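Local structure of erythropoietin (Homo sapiens, 1EER) at residues L91-L105 / F138-R150. The protein acts as a secreted cytokine hormone that binds and dimerizes its receptor, activating JAK2 signalling and so controlling red-cell proliferation and differentiation. The protein carries 5 engineered substitutions. Residues are numbered along the deposited sequence; the frame is centred on the assembly and turned at random.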
ATOM      1  N   LEU A  91      10.329 -15.315   7.861  1.00 29.73           N
ATOM      2  CA  LEU A  91      10.132 -15.709   6.469  1.00 27.01           C
ATOM      3  C   LEU A  91       8.799 -16.351   6.095  1.00 26.13           C
ATOM      4  O   LEU A  91       8.190 -15.978   5.099  1.00 23.94           O
ATOM      5  CB  LEU A  91      11.257 -16.649   6.032  1.00 22.79           C
ATOM      6  CG  LEU A  91      12.600 -16.005   5.695  1.00 22.69           C
ATOM      7  CD1 LEU A  91      13.577 -17.074   5.256  1.00 23.24           C
ATOM      8  CD2 LEU A  91      12.416 -14.970   4.612  1.00 18.11           C
ATOM      9  N   GLN A  92       8.349 -17.317   6.888  1.00 32.70           N
ATOM     10  CA  GLN A  92       7.114 -18.034   6.580  1.00 29.42           C
ATOM     11  C   GLN A  92       5.891 -17.215   6.181  1.00 27.18           C
ATOM     12  O   GLN A  92       5.368 -17.389   5.078  1.00 25.08           O
ATOM     13  CB  GLN A  92       6.731 -18.963   7.735  1.00 30.27           C
ATOM     14  CG  GLN A  92       5.722 -20.046   7.336  1.00 23.70           C
ATOM     15  CD  GLN A  92       6.224 -20.946   6.215  1.00 24.02           C
ATOM     16  OE1 GLN A  92       5.707 -20.919   5.095  1.00 24.19           O
ATOM     17  NE2 GLN A  92       7.233 -21.751   6.515  1.00 32.51           N
ATOM     18  N   LEU A  93       5.429 -16.328   7.059  1.00 27.25           N
ATOM     19  CA  LEU A  93       4.234 -15.548   6.750  1.00 28.77           C
ATOM     20  C   LEU A  93       4.374 -14.644   5.545  1.00 25.48           C
ATOM     21  O   LEU A  93       3.428 -14.501   4.775  1.00 29.39           O
ATOM     22  CB  LEU A  93       3.781 -14.724   7.958  1.00 32.87           C
ATOM     23  CG  LEU A  93       4.831 -14.046   8.833  1.00 39.23           C
ATOM     24  CD1 LEU A  93       4.205 -12.817   9.479  1.00 40.36           C
ATOM     25  CD2 LEU A  93       5.347 -15.027   9.894  1.00 43.32           C
ATOM     26  N   HIS A  94       5.550 -14.043   5.373  1.00 25.14           N
ATOM     27  CA  HIS A  94       5.779 -13.151   4.239  1.00 21.78           C
ATOM     28  C   HIS A  94       5.691 -13.943   2.946  1.00 18.06           C
ATOM     29  O   HIS A  94       5.193 -13.446   1.943  1.00 22.28           O
ATOM     30  CB  HIS A  94       7.150 -12.472   4.344  1.00 18.48           C
ATOM     31  CG  HIS A  94       7.283 -11.566   5.529  1.00 24.41           C
ATOM     32  ND1 HIS A  94       6.606 -10.370   5.631  1.00 25.55           N
ATOM     33  CD2 HIS A  94       8.008 -11.687   6.667  1.00 25.72           C
ATOM     34  CE1 HIS A  94       6.907  -9.794   6.783  1.00 25.99           C
ATOM     35  NE2 HIS A  94       7.756 -10.572   7.430  1.00 24.74           N
ATOM     36  N   VAL A  95       6.174 -15.180   2.970  1.00 18.70           N
ATOM     37  CA  VAL A  95       6.126 -16.038   1.785  1.00 20.77           C
ATOM     38  C   VAL A  95       4.685 -16.476   1.496  1.00 19.37           C
ATOM     39  O   VAL A  95       4.257 -16.528   0.343  1.00 19.93           O
ATOM     40  CB  VAL A  95       6.995 -17.296   1.978  1.00 20.33           C
ATOM     41  CG1 VAL A  95       6.783 -18.255   0.825  1.00 21.76           C
ATOM     42  CG2 VAL A  95       8.468 -16.906   2.079  1.00 26.17           C
ATOM     43  N   ASP A  96       3.946 -16.791   2.554  1.00 18.50           N
ATOM     44  CA  ASP A  96       2.566 -17.224   2.423  1.00 22.06           C
ATOM     45  C   ASP A  96       1.713 -16.075   1.894  1.00 22.85           C
ATOM     46  O   ASP A  96       0.787 -16.281   1.110  1.00 24.44           O
ATOM     47  CB  ASP A  96       2.037 -17.715   3.777  1.00 27.20           C
ATOM     48  CG  ASP A  96       2.516 -19.133   4.120  1.00 34.16           C
ATOM     49  OD1 ASP A  96       2.969 -19.861   3.207  1.00 29.32           O
ATOM     50  OD2 ASP A  96       2.436 -19.516   5.308  1.00 31.39           O
ATOM     51  N   LYS A  97       2.026 -14.860   2.321  1.00 23.10           N
ATOM     52  CA  LYS A  97       1.290 -13.697   1.832  1.00 23.73           C
ATOM     53  C   LYS A  97       1.650 -13.437   0.355  1.00 20.49           C
ATOM     54  O   LYS A  97       0.797 -13.047  -0.447  1.00 21.97           O
ATOM     55  CB  LYS A  97       1.637 -12.460   2.669  1.00 22.03           C
ATOM     56  CG  LYS A  97       1.167 -12.520   4.103  1.00 26.56           C
ATOM     57  CD  LYS A  97       2.054 -11.671   4.986  1.00 32.06           C
ATOM     58  CE  LYS A  97       1.338 -11.290   6.256  1.00 32.58           C
ATOM     59  NZ  LYS A  97       0.049 -10.630   5.950  1.00 42.90           N
ATOM     60  N   ALA A  98       2.917 -13.653   0.011  1.00 17.41           N
ATOM     61  CA  ALA A  98       3.408 -13.448  -1.350  1.00 16.87           C
ATOM     62  C   ALA A  98       2.753 -14.436  -2.307  1.00 15.24           C
ATOM     63  O   ALA A  98       2.283 -14.058  -3.383  1.00 16.21           O
ATOM     64  CB  ALA A  98       4.930 -13.608  -1.385  1.00 16.01           C
ATOM     65  N   VAL A  99       2.726 -15.707  -1.917  1.00 16.46           N
ATOM     66  CA  VAL A  99       2.104 -16.729  -2.747  1.00 13.93           C
ATOM     67  C   VAL A  99       0.625 -16.366  -2.902  1.00 13.78           C
ATOM     68  O   VAL A  99       0.058 -16.431  -3.996  1.00 15.61           O
ATOM     69  CB  VAL A  99       2.228 -18.135  -2.094  1.00 18.80           C
ATOM     70  CG1 VAL A  99       1.409 -19.157  -2.882  1.00 15.71           C
ATOM     71  CG2 VAL A  99       3.696 -18.560  -2.050  1.00 18.58           C
ATOM     72  N   SER A 100       0.018 -15.963  -1.792  1.00 15.61           N
ATOM     73  CA  SER A 100      -1.387 -15.589  -1.762  1.00 17.16           C
ATOM     74  C   SER A 100      -1.635 -14.321  -2.567  1.00 18.13           C
ATOM     75  O   SER A 100      -2.561 -14.257  -3.382  1.00 17.01           O
ATOM     76  CB  SER A 100      -1.824 -15.377  -0.312  1.00 17.35           C
ATOM     77  OG  SER A 100      -3.094 -14.755  -0.261  1.00 36.94           O
ATOM     78  N   GLY A 101      -0.802 -13.309  -2.329  1.00 17.54           N
ATOM     79  CA  GLY A 101      -0.936 -12.047  -3.035  1.00 18.01           C
ATOM     80  C   GLY A 101      -0.707 -12.163  -4.533  1.00 16.67           C
ATOM     81  O   GLY A 101      -1.487 -11.626  -5.322  1.00 17.39           O
ATOM     82  N   LEU A 102       0.362 -12.862  -4.925  1.00 20.73           N
ATOM     83  CA  LEU A 102       0.686 -13.042  -6.339  1.00 18.64           C
ATOM     84  C   LEU A 102      -0.449 -13.755  -7.052  1.00 14.14           C
ATOM     85  O   LEU A 102      -0.750 -13.470  -8.210  1.00 12.24           O
ATOM     86  CB  LEU A 102       1.996 -13.831  -6.498  1.00 16.23           C
ATOM     87  CG  LEU A 102       3.275 -12.987  -6.371  1.00 17.60           C
ATOM     88  CD1 LEU A 102       4.503 -13.875  -6.419  1.00 15.53           C
ATOM     89  CD2 LEU A 102       3.327 -11.968  -7.497  1.00 16.17           C
ATOM     90  N   ARG A 103      -1.098 -14.672  -6.345  1.00 18.28           N
ATOM     91  CA  ARG A 103      -2.205 -15.412  -6.938  1.00 22.64           C
ATOM     92  C   ARG A 103      -3.359 -14.461  -7.233  1.00 18.33           C
ATOM     93  O   ARG A 103      -3.986 -14.540  -8.290  1.00 19.04           O
ATOM     94  CB  ARG A 103      -2.669 -16.534  -6.000  1.00 21.29           C
ATOM     95  CG  ARG A 103      -3.670 -17.496  -6.641  1.00 22.89           C
ATOM     96  CD  ARG A 103      -4.309 -18.442  -5.614  1.00 19.05           C
ATOM     97  NE  ARG A 103      -3.392 -19.492  -5.181  1.00 16.49           N
ATOM     98  CZ  ARG A 103      -2.893 -19.587  -3.956  1.00 12.78           C
ATOM     99  NH1 ARG A 103      -3.222 -18.693  -3.036  1.00 16.61           N
ATOM    100  NH2 ARG A 103      -2.043 -20.557  -3.656  1.00 20.36           N
ATOM    101  N   SER A 104      -3.632 -13.556  -6.300  1.00 18.52           N
ATOM    102  CA  SER A 104      -4.714 -12.599  -6.480  1.00 17.44           C
ATOM    103  C   SER A 104      -4.381 -11.614  -7.598  1.00 19.56           C
ATOM    104  O   SER A 104      -5.213 -11.331  -8.466  1.00 18.14           O
ATOM    105  CB  SER A 104      -4.965 -11.854  -5.174  1.00 16.31           C
ATOM    106  OG  SER A 104      -5.360 -12.757  -4.155  1.00 16.95           O
ATOM    107  N   LEU A 105      -3.153 -11.108  -7.587  1.00 19.37           N
ATOM    108  CA  LEU A 105      -2.717 -10.157  -8.600  1.00 16.69           C
ATOM    109  C   LEU A 105      -2.802 -10.762  -9.993  1.00 18.19           C
ATOM    110  O   LEU A 105      -3.203 -10.086 -10.942  1.00 22.06           O
ATOM    111  CB  LEU A 105      -1.286  -9.691  -8.299  1.00 15.57           C
ATOM    112  CG  LEU A 105      -1.180  -8.877  -7.005  1.00 14.09           C
ATOM    113  CD1 LEU A 105       0.277  -8.731  -6.594  1.00 17.36           C
ATOM    114  CD2 LEU A 105      -1.833  -7.512  -7.217  1.00 17.52           C
ATOM    115  N   PHE A 138      16.494 -14.742   0.458  1.00 22.40           N
ATOM    116  CA  PHE A 138      15.095 -14.353   0.504  1.00 21.40           C
ATOM    117  C   PHE A 138      15.013 -12.843   0.441  1.00 23.03           C
ATOM    118  O   PHE A 138      14.000 -12.276   0.028  1.00 24.07           O
ATOM    119  CB  PHE A 138      14.448 -14.872   1.787  1.00 23.21           C
ATOM    120  CG  PHE A 138      13.912 -16.262   1.658  1.00 25.65           C
ATOM    121  CD1 PHE A 138      12.658 -16.486   1.099  1.00 25.18           C
ATOM    122  CD2 PHE A 138      14.685 -17.355   2.042  1.00 25.59           C
ATOM    123  CE1 PHE A 138      12.180 -17.781   0.917  1.00 22.60           C
ATOM    124  CE2 PHE A 138      14.217 -18.652   1.865  1.00 30.13           C
ATOM    125  CZ  PHE A 138      12.963 -18.866   1.301  1.00 25.47           C
ATOM    126  N   ARG A 139      16.104 -12.203   0.853  1.00 27.54           N
ATOM    127  CA  ARG A 139      16.209 -10.750   0.853  1.00 24.58           C
ATOM    128  C   ARG A 139      16.080 -10.210  -0.563  1.00 19.76           C
ATOM    129  O   ARG A 139      15.286  -9.304  -0.808  1.00 24.57           O
ATOM    130  CB  ARG A 139      17.552 -10.306   1.455  1.00 24.44           C
ATOM    131  CG  ARG A 139      17.680  -8.791   1.603  1.00 22.05           C
ATOM    132  CD  ARG A 139      19.092  -8.370   1.948  1.00 20.57           C
ATOM    133  NE  ARG A 139      20.058  -9.413   1.628  1.00 30.09           N
ATOM    134  CZ  ARG A 139      20.962  -9.879   2.482  1.00 31.67           C
ATOM    135  NH1 ARG A 139      21.029  -9.389   3.720  1.00 36.24           N
ATOM    136  NH2 ARG A 139      21.797 -10.839   2.101  1.00 27.72           N
ATOM    137  N   LYS A 140      16.852 -10.763  -1.500  1.00 17.80           N
ATOM    138  CA  LYS A 140      16.768 -10.291  -2.871  1.00 14.81           C
ATOM    139  C   LYS A 140      15.430 -10.680  -3.475  1.00 18.77           C
ATOM    140  O   LYS A 140      14.856  -9.925  -4.249  1.00 23.24           O
ATOM    141  CB  LYS A 140      17.901 -10.847  -3.731  1.00 16.09           C
ATOM    142  CG  LYS A 140      17.964 -10.154  -5.088  1.00 16.78           C
ATOM    143  CD  LYS A 140      19.191 -10.512  -5.908  1.00 16.51           C
ATOM    144  CE  LYS A 140      18.906 -10.273  -7.383  1.00 19.33           C
ATOM    145  NZ  LYS A 140      20.131 -10.200  -8.219  1.00 16.58           N
ATOM    146  N   LEU A 141      14.929 -11.859  -3.113  1.00 24.06           N
ATOM    147  CA  LEU A 141      13.642 -12.334  -3.621  1.00 19.06           C
ATOM    148  C   LEU A 141      12.541 -11.344  -3.245  1.00 11.16           C
ATOM    149  O   LEU A 141      11.756 -10.923  -4.079  1.00 15.17           O
ATOM    150  CB  LEU A 141      13.326 -13.725  -3.036  1.00 22.65           C
ATOM    151  CG  LEU A 141      12.058 -14.485  -3.458  1.00 20.95           C
ATOM    152  CD1 LEU A 141      11.868 -14.431  -4.967  1.00 20.46           C
ATOM    153  CD2 LEU A 141      12.164 -15.930  -3.001  1.00 18.89           C
ATOM    154  N   PHE A 142      12.495 -10.971  -1.978  1.00 13.39           N
ATOM    155  CA  PHE A 142      11.482 -10.045  -1.516  1.00 18.57           C
ATOM    156  C   PHE A 142      11.677  -8.616  -2.008  1.00 20.44           C
ATOM    157  O   PHE A 142      10.697  -7.909  -2.235  1.00 22.27           O
ATOM    158  CB  PHE A 142      11.404 -10.092   0.005  1.00 18.99           C
ATOM    159  CG  PHE A 142      10.594 -11.244   0.520  1.00 19.67           C
ATOM    160  CD1 PHE A 142       9.265 -11.398   0.134  1.00 22.45           C
ATOM    161  CD2 PHE A 142      11.162 -12.193   1.357  1.00 23.12           C
ATOM    162  CE1 PHE A 142       8.508 -12.495   0.577  1.00 25.80           C
ATOM    163  CE2 PHE A 142      10.412 -13.296   1.809  1.00 23.78           C
ATOM    164  CZ  PHE A 142       9.087 -13.445   1.416  1.00 19.00           C
ATOM    165  N   ARG A 143      12.927  -8.189  -2.171  1.00 20.06           N
ATOM    166  CA  ARG A 143      13.192  -6.844  -2.667  1.00 18.93           C
ATOM    167  C   ARG A 143      12.689  -6.772  -4.109  1.00 15.22           C
ATOM    168  O   ARG A 143      12.111  -5.772  -4.535  1.00 15.68           O
ATOM    169  CB  ARG A 143      14.692  -6.537  -2.612  1.00 20.63           C
ATOM    170  CG  ARG A 143      15.080  -5.210  -3.269  1.00 23.65           C
ATOM    171  CD  ARG A 143      16.568  -4.903  -3.087  1.00 26.77           C
ATOM    172  NE  ARG A 143      17.441  -5.824  -3.820  1.00 16.19           N
ATOM    173  CZ  ARG A 143      18.307  -6.647  -3.238  1.00 16.00           C
ATOM    174  NH1 ARG A 143      18.413  -6.665  -1.919  1.00 14.68           N
ATOM    175  NH2 ARG A 143      19.078  -7.444  -3.974  1.00 15.67           N
ATOM    176  N   VAL A 144      12.899  -7.850  -4.855  1.00 11.28           N
ATOM    177  CA  VAL A 144      12.454  -7.925  -6.246  1.00 14.01           C
ATOM    178  C   VAL A 144      10.913  -7.944  -6.286  1.00 17.72           C
ATOM    179  O   VAL A 144      10.287  -7.323  -7.154  1.00 18.62           O
ATOM    180  CB  VAL A 144      13.015  -9.221  -6.939  1.00 16.26           C
ATOM    181  CG1 VAL A 144      12.206  -9.559  -8.185  1.00 13.39           C
ATOM    182  CG2 VAL A 144      14.483  -9.040  -7.295  1.00 12.60           C
ATOM    183  N   TYR A 145      10.318  -8.672  -5.343  1.00 16.61           N
ATOM    184  CA  TYR A 145       8.869  -8.790  -5.237  1.00 15.75           C
ATOM    185  C   TYR A 145       8.272  -7.391  -5.097  1.00 18.30           C
ATOM    186  O   TYR A 145       7.341  -7.040  -5.817  1.00 19.68           O
ATOM    187  CB  TYR A 145       8.509  -9.656  -4.018  1.00 15.39           C
ATOM    188  CG  TYR A 145       7.036  -9.717  -3.664  1.00 10.82           C
ATOM    189  CD1 TYR A 145       6.076 -10.029  -4.625  1.00 16.53           C
ATOM    190  CD2 TYR A 145       6.610  -9.517  -2.351  1.00 15.25           C
ATOM    191  CE1 TYR A 145       4.722 -10.148  -4.290  1.00 18.81           C
ATOM    192  CE2 TYR A 145       5.254  -9.631  -1.999  1.00 20.64           C
ATOM    193  CZ  TYR A 145       4.317  -9.948  -2.977  1.00 21.47           C
ATOM    194  OH  TYR A 145       2.984 -10.057  -2.647  1.00 19.58           O
ATOM    195  N   SER A 146       8.826  -6.597  -4.179  1.00 21.35           N
ATOM    196  CA  SER A 146       8.361  -5.223  -3.941  1.00 20.60           C
ATOM    197  C   SER A 146       8.640  -4.288  -5.127  1.00 17.47           C
ATOM    198  O   SER A 146       7.752  -3.559  -5.566  1.00 16.81           O
ATOM    199  CB  SER A 146       9.022  -4.656  -2.674  1.00 13.83           C
ATOM    200  OG  SER A 146       8.641  -3.310  -2.447  1.00 19.24           O
ATOM    201  N   ASN A 147       9.867  -4.311  -5.646  1.00 16.12           N
ATOM    202  CA  ASN A 147      10.225  -3.448  -6.766  1.00 17.15           C
ATOM    203  C   ASN A 147       9.367  -3.729  -7.993  1.00 16.24           C
ATOM    204  O   ASN A 147       9.028  -2.808  -8.743  1.00 14.90           O
ATOM    205  CB  ASN A 147      11.710  -3.610  -7.122  1.00 19.98           C
ATOM    206  CG  ASN A 147      12.614  -2.685  -6.317  1.00 17.62           C
ATOM    207  OD1 ASN A 147      12.154  -1.735  -5.691  1.00 20.20           O
ATOM    208  ND2 ASN A 147      13.908  -2.963  -6.336  1.00 13.96           N
ATOM    209  N   PHE A 148       9.010  -4.999  -8.200  1.00 16.27           N
ATOM    210  CA  PHE A 148       8.178  -5.363  -9.350  1.00 14.94           C
ATOM    211  C   PHE A 148       6.730  -4.866  -9.239  1.00 12.96           C
ATOM    212  O   PHE A 148       6.188  -4.262 -10.177  1.00 14.23           O
ATOM    213  CB  PHE A 148       8.164  -6.882  -9.552  1.00 15.77           C
ATOM    214  CG  PHE A 148       7.572  -7.306 -10.869  1.00 18.80           C
ATOM    215  CD1 PHE A 148       6.196  -7.439 -11.018  1.00 18.91           C
ATOM    216  CD2 PHE A 148       8.391  -7.562 -11.967  1.00 23.93           C
ATOM    217  CE1 PHE A 148       5.642  -7.820 -12.236  1.00 20.84           C
ATOM    218  CE2 PHE A 148       7.848  -7.943 -13.192  1.00 22.54           C
ATOM    219  CZ  PHE A 148       6.470  -8.073 -13.328  1.00 23.85           C
ATOM    220  N   LEU A 149       6.102  -5.127  -8.098  1.00 15.64           N
ATOM    221  CA  LEU A 149       4.716  -4.718  -7.894  1.00 17.99           C
ATOM    222  C   LEU A 149       4.579  -3.200  -7.824  1.00 19.94           C
ATOM    223  O   LEU A 149       3.665  -2.616  -8.413  1.00 17.74           O
ATOM    224  CB  LEU A 149       4.145  -5.327  -6.602  1.00 20.63           C
ATOM    225  CG  LEU A 149       4.292  -6.816  -6.274  1.00 19.40           C
ATOM    226  CD1 LEU A 149       3.553  -7.098  -4.981  1.00 21.27           C
ATOM    227  CD2 LEU A 149       3.765  -7.670  -7.399  1.00 16.62           C
ATOM    228  N   ARG A 150       5.494  -2.563  -7.101  1.00 18.75           N
ATOM    229  CA  ARG A 150       5.434  -1.122  -6.944  1.00 19.26           C
ATOM    230  C   ARG A 150       5.969  -0.413  -8.169  1.00 19.74           C
ATOM    231  O   ARG A 150       5.766   0.789  -8.334  1.00 20.61           O
ATOM    232  CB  ARG A 150       6.210  -0.700  -5.691  1.00 16.01           C
ATOM    233  CG  ARG A 150       7.672  -0.392  -5.921  1.00 13.47           C
ATOM    234  CD  ARG A 150       8.400  -0.208  -4.610  1.00 12.81           C
ATOM    235  NE  ARG A 150       9.834  -0.036  -4.811  1.00 16.04           N
ATOM    236  CZ  ARG A 150      10.549   0.961  -4.301  1.00 20.55           C
ATOM    237  NH1 ARG A 150       9.968   1.888  -3.551  1.00 21.35           N
ATOM    238  NH2 ARG A 150      11.848   1.038  -4.551  1.00 21.76           N
TER
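Phe142 is a knob in a hole on the surface of helix 91-105, formed by Leu91, His94, Val95 and Ala98. Most of these neighbours meet the ring at its rim: Val95 CG2 lies 3.6 Å from Phe142 CZ, and Leu91 CD2 is 3.8 Å from Phe142 CE2. His94 offers its CB and its backbone carbonyl oxygen, while its imidazole leads away. Tyr145, burying as much surface as Phe142, is met differently. With CG anti to the backbone N (chi1 172°), the phenol reaches across so that Ala98 CB sits over one face, 4.0 Å from Tyr145 CE2, and Leu102 CG packs 3.8 Å from Tyr145 CE1. Such long aromatic side chains span helix axes that are 12.0 Å apart at closest approach and inclined at 37°, pointing the same general way, as expected of the third and fourth long helices, the two "down" members of an up-up-down-down four-helix cytokine bundle. Helix 9-25 adds Ala22 beside Phe142 and Ala19 beside Tyr145, whereas helix 56-82 backs Ala98 and Leu102 with Val74. At the N-terminal end both methyls of Leu91 lie on one side of the Phe138 ring, CD1 over the face in a CH-pi contact, 27° off the normal, and CD2 nearer the root of the ring, 3.5 Å from Phe138 CB. On the outer surfaces, Arg103 and Arg143 each form salt bridges with a different chain of another protein.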